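Local coordinates for protein glyoxylate reductase (Paecilomyces sp. J18, PDB 3WNV) that probably reduces glyoxylate to glycolate using a nicotinamide cofactor, as a fungal member of the D-isomer-specific 2-hydroxyacid dehydrogenase family, at residues Phe121-Ile124 and Gly125-Gln129; His223-Gly226 and Glu227-Ala231. One frame throughout, in Å; residues are numbered along the deposited sequence.

Both contacts lie in the Rossmann-type nucleotide-binding domain, which is built on a parallel seven-stranded sheet. They are local contacts at helix ends and come in series along the chain, contact 1 closing well before contact 2 opens. Contact 1 is the C-terminal end of helix 112-127. Contact 2 is the N-terminal start of helix 227-232. Residues 121-129 touch strands 237-241 and 287-288, while residues 223-231 touch strand 210-213. Their centres are 22 Å apart and their nearest atoms about 13 Å, so they do not meet. The glycine-rich turn after strand 156-160, probably the cofactor site, belongs to neither contact.

Contact 1: Phe121-Ile124 and Gly125-Gln129; sequences FLMI and GALRQ
Met-123 and Leu-127 lie side by side one turn apart and point the same way, with Met-123 CG 4.0 Å from Leu-127 CD1. Four successive backbone bonds satisfy the carbonyls of Phe-121 to Ile-124. Gly-125 N donates to Phe-121 O at 3.0 Å, and Ala-126 N donates to Leu-122 O at 2.9 Å. Leu-127 N reaches Met-123 O at 3.0 Å. Arg-128 N closes the series on Ile-124 O at 2.9 Å, with an N-H...O angle of 143°. These bonds run through the last two turns of helix 112-127, and Gln-129, with positive phi, ends the helix in a Schellman motif. Gln-129 N turns back to Ala-126 O at 3.1 Å. That oxygen also takes a weak hydrogen bond from Ser-264 OG. The backbone of Leu-127 is also hydrogen-bonded to that of His-150. Aliphatic carbons lie beside two of the carbonyl oxygens. Leu-127 sets CG beside its own backbone N (chi1 -70°), and this CG lies 3.4 Å from Met-123 O. Arg-128 CG comes to 3.3 Å from Ile-124 O in the same manner. Met-123, Ala-126 and Leu-127 pack on strand 237-241 through Val-238 and Val-240.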
loop_
_atom_site.group_PDB
_atom_site.type_symbol
_atom_site.label_atom_id
_atom_site.label_comp_id
_atom_site.label_asym_id
_atom_site.label_seq_id
_atom_site.Cartn_x
_atom_site.Cartn_y
_atom_site.Cartn_z
ATOM N N PHE A 121 -9.115 7.537 -10.259
ATOM C CA PHE A 121 -8.560 7.583 -11.616
ATOM C C PHE A 121 -8.638 6.235 -12.282
ATOM O O PHE A 121 -9.173 6.114 -13.397
ATOM C CB PHE A 121 -7.133 8.149 -11.599
ATOM C CG PHE A 121 -6.476 8.199 -12.956
ATOM C CD1 PHE A 121 -6.700 9.277 -13.788
ATOM C CD2 PHE A 121 -5.606 7.203 -13.366
ATOM C CE1 PHE A 121 -6.102 9.368 -15.052
ATOM C CE2 PHE A 121 -4.967 7.261 -14.641
ATOM C CZ PHE A 121 -5.210 8.379 -15.492
ATOM N N LEU A 122 -8.137 5.202 -11.614
ATOM C CA LEU A 122 -8.244 3.845 -12.128
ATOM C C LEU A 122 -9.677 3.374 -12.367
ATOM O O LEU A 122 -9.923 2.657 -13.325
ATOM C CB LEU A 122 -7.510 2.857 -11.202
ATOM C CG LEU A 122 -6.003 2.945 -11.216
ATOM C CD1 LEU A 122 -5.406 2.073 -10.081
ATOM C CD2 LEU A 122 -5.448 2.506 -12.598
ATOM N N MET A 123 -10.611 3.706 -11.467
ATOM C CA MET A 123 -11.998 3.267 -11.619
ATOM C C MET A 123 -12.634 3.862 -12.882
ATOM O O MET A 123 -13.286 3.185 -13.646
ATOM C CB MET A 123 -12.807 3.697 -10.389
ATOM C CG MET A 123 -14.254 3.210 -10.441
ATOM S SD MET A 123 -15.247 3.835 -9.044
ATOM C CE MET A 123 -15.504 5.560 -9.504
ATOM N N ILE A 124 -12.480 5.162 -13.080
ATOM C CA ILE A 124 -13.037 5.775 -14.272
ATOM C C ILE A 124 -12.347 5.192 -15.528
ATOM O O ILE A 124 -13.038 4.864 -16.511
ATOM C CB ILE A 124 -12.833 7.295 -14.209
ATOM C CG1 ILE A 124 -13.611 7.863 -12.991
ATOM C CG2 ILE A 124 -13.309 7.957 -15.516
ATOM C CD1 ILE A 124 -15.096 7.500 -12.967
ATOM N N GLY A 125 -11.029 4.986 -15.463
ATOM C CA GLY A 125 -10.267 4.390 -16.572
ATOM C C GLY A 125 -10.850 3.011 -16.943
ATOM O O GLY A 125 -11.020 2.673 -18.140
ATOM N N ALA A 126 -11.175 2.234 -15.917
ATOM C CA ALA A 126 -11.641 0.854 -16.116
ATOM C C ALA A 126 -13.055 0.861 -16.684
ATOM O O ALA A 126 -13.374 0.090 -17.596
ATOM C CB ALA A 126 -11.578 0.099 -14.810
ATOM N N LEU A 127 -13.890 1.763 -16.161
ATOM C CA LEU A 127 -15.268 1.868 -16.659
ATOM C C LEU A 127 -15.356 2.417 -18.070
ATOM O O LEU A 127 -16.380 2.184 -18.731
ATOM C CB LEU A 127 -16.083 2.770 -15.745
ATOM C CG LEU A 127 -16.420 2.226 -14.355
ATOM C CD1 LEU A 127 -16.906 3.356 -13.484
ATOM C CD2 LEU A 127 -17.490 1.164 -14.446
ATOM N N ARG A 128 -14.356 3.178 -18.518
ATOM C CA ARG A 128 -14.297 3.653 -19.904
ATOM C C ARG A 128 -13.412 2.769 -20.783
ATOM O O ARG A 128 -13.289 3.032 -22.004
ATOM C CB ARG A 128 -13.754 5.115 -19.979
ATOM C CG ARG A 128 -14.560 6.167 -19.190
ATOM C CD ARG A 128 -16.010 6.139 -19.658
ATOM N NE ARG A 128 -16.771 7.280 -19.119
ATOM C CZ ARG A 128 -17.039 8.400 -19.798
ATOM N NH1 ARG A 128 -16.634 8.550 -21.056
ATOM N NH2 ARG A 128 -17.727 9.377 -19.205
ATOM N N GLN A 129 -12.778 1.754 -20.176
ATOM C CA GLN A 129 -11.688 0.972 -20.832
ATOM C C GLN A 129 -10.758 1.930 -21.585
ATOM O O GLN A 129 -10.481 1.800 -22.807
ATOM C CB GLN A 129 -12.259 -0.160 -21.721
ATOM C CG GLN A 129 -13.279 -0.987 -20.934
ATOM C CD GLN A 129 -13.815 -2.194 -21.655
ATOM O OE1 GLN A 129 -13.510 -2.419 -22.827
ATOM N NE2 GLN A 129 -14.607 -3.010 -20.946
#

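Contact 2: His223-Gly226 and Glu227-Ala231; sequences HIIG and EKELA
Glu-227 is the first helical residue after Gly-226, the N-cap of helix 227-232. Its carboxylate makes a salt bridge with Arg-255 on helix 250-259. Glu-229 turns back toward the loop. Its chain bends at CG (chi2 71°), which brings OE1 to 2.8 Å from Gly-226 N. The N-H meets OE1 on the anti side, 28° out of the carboxylate plane. Glu-229 is the third residue after the N-cap, so this bond is the glutamate half of a capping box. The glycine has no side chain to supply the other half. One water joins OE1 to His-223 O. A second joins Ile-224 O to OE2, the latter bond being weak. With an alanine in place of Glu-229, Gly-226 N would probably lose this acceptor and both waters their carboxylate partner. Leu-230 N donates to Gly-226 O at 3.0 Å, nearly straight at 164°. Its side chain crosses Ile-225 at about a right angle, with CD2 3.8 Å from Ile-225 CG2, and also touches Ala-252 and Ala-256. Ala-231 N continues the helical pattern to Glu-227 O at 3.0 Å.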
loop_
_atom_site.group_PDB
_atom_site.type_symbol
_atom_site.label_atom_id
_atom_site.label_comp_id
_atom_site.label_asym_id
_atom_site.label_seq_id
_atom_site.Cartn_x
_atom_site.Cartn_y
_atom_site.Cartn_z
ATOM N N HIS A 223 -4.430 -13.874 -1.629
ATOM C CA HIS A 223 -5.499 -14.499 -2.428
ATOM C C HIS A 223 -6.870 -14.530 -1.758
ATOM O O HIS A 223 -7.692 -15.429 -2.040
ATOM C CB HIS A 223 -5.109 -15.937 -2.785
ATOM C CG HIS A 223 -3.960 -16.044 -3.734
ATOM N ND1 HIS A 223 -3.647 -17.210 -4.392
ATOM C CD2 HIS A 223 -3.069 -15.114 -4.169
ATOM C CE1 HIS A 223 -2.592 -17.011 -5.165
ATOM N NE2 HIS A 223 -2.228 -15.745 -5.047
ATOM N N ILE A 224 -7.143 -13.583 -0.873
ATOM C CA ILE A 224 -8.492 -13.484 -0.332
ATOM C C ILE A 224 -9.564 -13.367 -1.445
ATOM O O ILE A 224 -10.694 -13.826 -1.272
ATOM C CB ILE A 224 -8.614 -12.338 0.679
ATOM C CG1 ILE A 224 -9.894 -12.470 1.502
ATOM C CG2 ILE A 224 -8.453 -10.981 -0.013
ATOM C CD1 ILE A 224 -9.955 -11.486 2.684
ATOM N N ILE A 225 -9.213 -12.760 -2.585
ATOM C CA ILE A 225 -10.057 -12.839 -3.787
ATOM C C ILE A 225 -9.450 -13.876 -4.742
ATOM O O ILE A 225 -8.475 -13.613 -5.415
ATOM C CB ILE A 225 -10.171 -11.438 -4.469
ATOM C CG1 ILE A 225 -10.618 -10.398 -3.429
ATOM C CG2 ILE A 225 -11.103 -11.459 -5.707
ATOM C CD1 ILE A 225 -12.017 -10.613 -2.964
ATOM N N GLY A 226 -9.990 -15.086 -4.740
ATOM C CA GLY A 226 -9.550 -16.086 -5.683
ATOM C C GLY A 226 -10.732 -16.547 -6.526
ATOM O O GLY A 226 -11.726 -15.837 -6.615
ATOM N N GLU A 227 -10.615 -17.724 -7.140
ATOM C CA GLU A 227 -11.622 -18.199 -8.102
ATOM C C GLU A 227 -13.008 -18.183 -7.520
ATOM O O GLU A 227 -13.967 -17.754 -8.184
ATOM C CB GLU A 227 -11.340 -19.646 -8.468
ATOM C CG GLU A 227 -10.281 -19.872 -9.492
ATOM C CD GLU A 227 -10.440 -21.245 -10.117
ATOM O OE1 GLU A 227 -11.482 -21.885 -9.847
ATOM O OE2 GLU A 227 -9.541 -21.672 -10.867
ATOM N N LYS A 228 -13.113 -18.699 -6.297
ATOM C CA LYS A 228 -14.401 -18.833 -5.597
ATOM C C LYS A 228 -15.065 -17.465 -5.452
ATOM O O LYS A 228 -16.268 -17.315 -5.702
ATOM C CB LYS A 228 -14.218 -19.443 -4.190
ATOM C CG LYS A 228 -14.905 -20.794 -3.949
ATOM C CD LYS A 228 -15.313 -20.968 -2.464
ATOM C CE LYS A 228 -16.725 -20.404 -2.178
ATOM N NZ LYS A 228 -17.803 -20.890 -3.143
ATOM N N GLU A 229 -14.284 -16.466 -5.034
ATOM C CA GLU A 229 -14.818 -15.132 -4.806
ATOM C C GLU A 229 -15.188 -14.407 -6.089
ATOM O O GLU A 229 -16.186 -13.692 -6.145
ATOM C CB GLU A 229 -13.802 -14.291 -4.019
ATOM C CG GLU A 229 -13.619 -14.758 -2.560
ATOM C CD GLU A 229 -12.885 -16.079 -2.437
ATOM O OE1 GLU A 229 -12.045 -16.415 -3.327
ATOM O OE2 GLU A 229 -13.158 -16.799 -1.455
ATOM N N LEU A 230 -14.390 -14.587 -7.135
ATOM C CA LEU A 230 -14.693 -13.976 -8.413
ATOM C C LEU A 230 -16.017 -14.531 -8.926
ATOM O O LEU A 230 -16.806 -13.804 -9.554
ATOM C CB LEU A 230 -13.577 -14.276 -9.419
ATOM C CG LEU A 230 -12.268 -13.562 -9.060
ATOM C CD1 LEU A 230 -11.107 -14.135 -9.841
ATOM C CD2 LEU A 230 -12.371 -12.029 -9.292
ATOM N N ALA A 231 -16.252 -15.810 -8.657
ATOM C CA ALA A 231 -17.425 -16.467 -9.203
ATOM C C ALA A 231 -18.679 -15.956 -8.502
ATOM O O ALA A 231 -19.770 -15.986 -9.085
ATOM C CB ALA A 231 -17.298 -17.987 -9.082
HETATM O O HOH W 1 -9.312 -17.507 -2.038
HETATM O O HOH W 2 -11.236 -15.837 0.466
#